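Local atomic coordinates of probable ribosomal RNA small subunit methyltransferase (Thermus thermophilus, PDB entry 3DMH), a protein that methylates the N2 atom of a specific guanine in 16S ribosomal RNA, with S-adenosylmethionine as the methyl donor. Residues 259-264 with 283-288. Numbering follows the deposited sequence.
Sequences VGVEDD and QALHSD. With SAM (S-adenosylmethionine), chain D.
Gly260 and Glu262 pair with Gln283, Leu285 and Ser287 in a parallel ladder, the two short strands inclined at 21°. Gly260 N gives a nearly straight bond to Gln283 O (2.8 Å), and Leu285 N returns one to Gly260 O. The next rung, Glu262 N to Leu285 O, is weak; Ser287 N to Glu262 O closes the ladder. On one face, Val259 CG1 meets Leu285 CD1 at 3.7 Å, while Val259 CG2 lies against the amide end of Gln283. Further along, Ser287 CB packs on Val261 CB. On the other face, the His286 ring presents its edge to the 259-264 backbone. His286 NE2 donates to Asp263 O (2.8 Å) from above the carbonyl plane and also bonds Thr74 O. Glu262 CG is anti to the backbone N (chi1 170°), and a bend at chi2 turns the carboxylate to the ribose. There Glu262 OE1 accepts from SAM O3' (2.7 Å) and Glu262 OE2 from SAM O2' (2.6 Å). Asp264 N donates to the anti lone pair of Glu262 OE2, and Gly243 N to OE1. With an alanine in place of Glu262, both ribose hydroxyls are likely to lose these acceptors and the sugar to be freer to shift. Asp288 OD1 accepts a bond from SAM N6 (3.0 Å) and is also bonded to Tyr8 OH, while Asp263 CB lies against the adenine. An acidic residue ending strand 257-262, the second of the Rossmann-like domain, and gripping the ribose diol is characteristic of AdoMet-dependent methyltransferases.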
loop_
_atom_site.group_PDB
_atom_site.type_symbol
_atom_site.label_atom_id
_atom_site.label_comp_id
_atom_site.label_asym_id
_atom_site.label_seq_id
_atom_site.Cartn_x
_atom_site.Cartn_y
_atom_site.Cartn_z
ATOM N N VAL A 259 17.288 4.900 3.328
ATOM C CA VAL A 259 16.444 3.741 3.609
ATOM C C VAL A 259 15.018 4.173 3.325
ATOM O O VAL A 259 14.559 5.157 3.901
ATOM C CB VAL A 259 16.520 3.312 5.074
ATOM C CG1 VAL A 259 15.559 2.135 5.339
ATOM C CG2 VAL A 259 17.941 2.908 5.439
ATOM N N GLY A 260 14.338 3.477 2.411
ATOM C CA GLY A 260 12.919 3.741 2.132
ATOM C C GLY A 260 12.134 2.639 2.809
ATOM O O GLY A 260 12.509 1.471 2.721
ATOM N N VAL A 261 11.071 3.025 3.523
ATOM C CA VAL A 261 10.116 2.047 4.071
ATOM C C VAL A 261 8.788 2.268 3.386
ATOM O O VAL A 261 8.351 3.399 3.187
ATOM C CB VAL A 261 9.966 2.097 5.607
ATOM C CG1 VAL A 261 11.253 1.585 6.277
ATOM C CG2 VAL A 261 9.602 3.487 6.163
ATOM N N GLU A 262 8.167 1.158 2.998
ATOM C CA GLU A 262 6.962 1.217 2.162
ATOM C C GLU A 262 6.123 -0.035 2.437
ATOM O O GLU A 262 6.669 -1.161 2.382
ATOM C CB GLU A 262 7.385 1.300 0.690
ATOM C CG GLU A 262 6.271 1.121 -0.324
ATOM C CD GLU A 262 5.137 2.111 -0.123
ATOM O OE1 GLU A 262 5.392 3.331 -0.192
ATOM O OE2 GLU A 262 4.003 1.646 0.091
ATOM N N ASP A 263 4.838 0.135 2.758
ATOM C CA ASP A 263 4.011 -1.000 3.153
ATOM C C ASP A 263 3.535 -1.812 1.950
ATOM O O ASP A 263 3.141 -2.964 2.130
ATOM C CB ASP A 263 2.800 -0.473 3.916
ATOM C CG ASP A 263 1.945 -1.570 4.513
ATOM O OD1 ASP A 263 2.442 -2.295 5.402
ATOM O OD2 ASP A 263 0.740 -1.679 4.128
ATOM N N ASP A 264 3.488 -1.184 0.770
ATOM C CA ASP A 264 2.926 -1.832 -0.406
ATOM C C ASP A 264 4.006 -2.504 -1.268
ATOM O O ASP A 264 4.897 -1.833 -1.753
ATOM C CB ASP A 264 2.156 -0.805 -1.264
ATOM C CG ASP A 264 1.822 -1.340 -2.630
ATOM O OD1 ASP A 264 1.331 -2.459 -2.692
ATOM O OD2 ASP A 264 2.072 -0.631 -3.643
ATOM N N GLN A 283 18.264 1.292 0.268
ATOM C CA GLN A 283 17.556 0.151 0.812
ATOM C C GLN A 283 16.088 0.401 0.608
ATOM O O GLN A 283 15.579 1.445 1.007
ATOM C CB GLN A 283 17.847 -0.022 2.292
ATOM C CG GLN A 283 19.316 -0.327 2.569
ATOM C CD GLN A 283 19.571 -0.597 4.029
ATOM O OE1 GLN A 283 19.090 -1.592 4.584
ATOM N NE2 GLN A 283 20.310 0.288 4.667
ATOM N N ALA A 284 15.439 -0.534 -0.065
ATOM C CA ALA A 284 14.026 -0.403 -0.383
ATOM C C ALA A 284 13.297 -1.472 0.408
ATOM O O ALA A 284 13.166 -2.614 -0.046
ATOM C CB ALA A 284 13.801 -0.598 -1.880
ATOM N N LEU A 285 12.804 -1.091 1.587
ATOM C CA LEU A 285 12.274 -2.086 2.514
ATOM C C LEU A 285 10.778 -2.156 2.444
ATOM O O LEU A 285 10.096 -1.138 2.419
ATOM C CB LEU A 285 12.696 -1.777 3.951
ATOM C CG LEU A 285 14.196 -1.572 4.154
ATOM C CD1 LEU A 285 14.434 -1.330 5.616
ATOM C CD2 LEU A 285 14.947 -2.787 3.682
ATOM N N HIS A 286 10.290 -3.385 2.449
ATOM C CA HIS A 286 8.872 -3.652 2.560
ATOM C C HIS A 286 8.575 -3.705 4.055
ATOM O O HIS A 286 8.974 -4.632 4.747
ATOM C CB HIS A 286 8.546 -4.975 1.851
ATOM C CG HIS A 286 7.077 -5.231 1.711
ATOM N ND1 HIS A 286 6.536 -6.490 1.548
ATOM C CD2 HIS A 286 6.037 -4.363 1.679
ATOM C CE1 HIS A 286 5.222 -6.387 1.436
ATOM N NE2 HIS A 286 4.895 -5.106 1.527
ATOM N N SER A 287 7.860 -2.696 4.545
ATOM C CA SER A 287 7.785 -2.445 5.975
ATOM C C SER A 287 6.504 -1.690 6.308
ATOM O O SER A 287 6.108 -0.781 5.574
ATOM C CB SER A 287 8.949 -1.536 6.360
ATOM O OG SER A 287 9.046 -1.358 7.769
ATOM N N ASP A 288 5.890 -2.065 7.432
ATOM C CA ASP A 288 4.770 -1.299 7.986
ATOM C C ASP A 288 5.412 -0.221 8.862
ATOM O O ASP A 288 5.922 -0.521 9.939
ATOM C CB ASP A 288 3.879 -2.224 8.827
ATOM C CG ASP A 288 2.708 -1.500 9.483
ATOM O OD1 ASP A 288 2.429 -0.345 9.096
ATOM O OD2 ASP A 288 2.065 -2.112 10.369
HETATM N N SAM D . 7.141 9.137 -1.118
HETATM C CA SAM D . 6.338 8.867 -2.360
HETATM C C SAM D . 6.191 10.156 -3.140
HETATM O O SAM D . 6.509 11.194 -2.544
HETATM O OXT SAM D . 5.738 10.128 -4.297
HETATM C CB SAM D . 4.942 8.342 -2.018
HETATM C CG SAM D . 4.074 9.267 -1.160
HETATM S SD SAM D . 2.401 8.585 -0.929
HETATM C CE SAM D . 1.451 10.081 -0.527
HETATM C "C5'" SAM D . 2.424 7.770 0.694
HETATM C "C4'" SAM D . 3.105 6.412 0.650
HETATM O "O4'" SAM D . 2.941 5.874 1.960
HETATM C "C3'" SAM D . 2.503 5.416 -0.351
HETATM O "O3'" SAM D . 3.488 4.899 -1.236
HETATM C "C2'" SAM D . 1.891 4.339 0.551
HETATM O "O2'" SAM D . 1.843 3.039 -0.003
HETATM C "C1'" SAM D . 2.809 4.480 1.764
HETATM N N9 SAM D . 2.241 3.853 2.943
HETATM C C8 SAM D . 0.904 3.716 3.305
HETATM N N7 SAM D . 0.832 3.090 4.505
HETATM C C5 SAM D . 2.123 2.809 4.902
HETATM C C6 SAM D . 2.669 2.149 6.009
HETATM N N6 SAM D . 1.888 1.613 6.956
HETATM N N1 SAM D . 4.039 2.050 6.086
HETATM C C2 SAM D . 4.860 2.565 5.108
HETATM N N3 SAM D . 4.344 3.174 3.970
HETATM C C4 SAM D . 2.998 3.291 3.906
#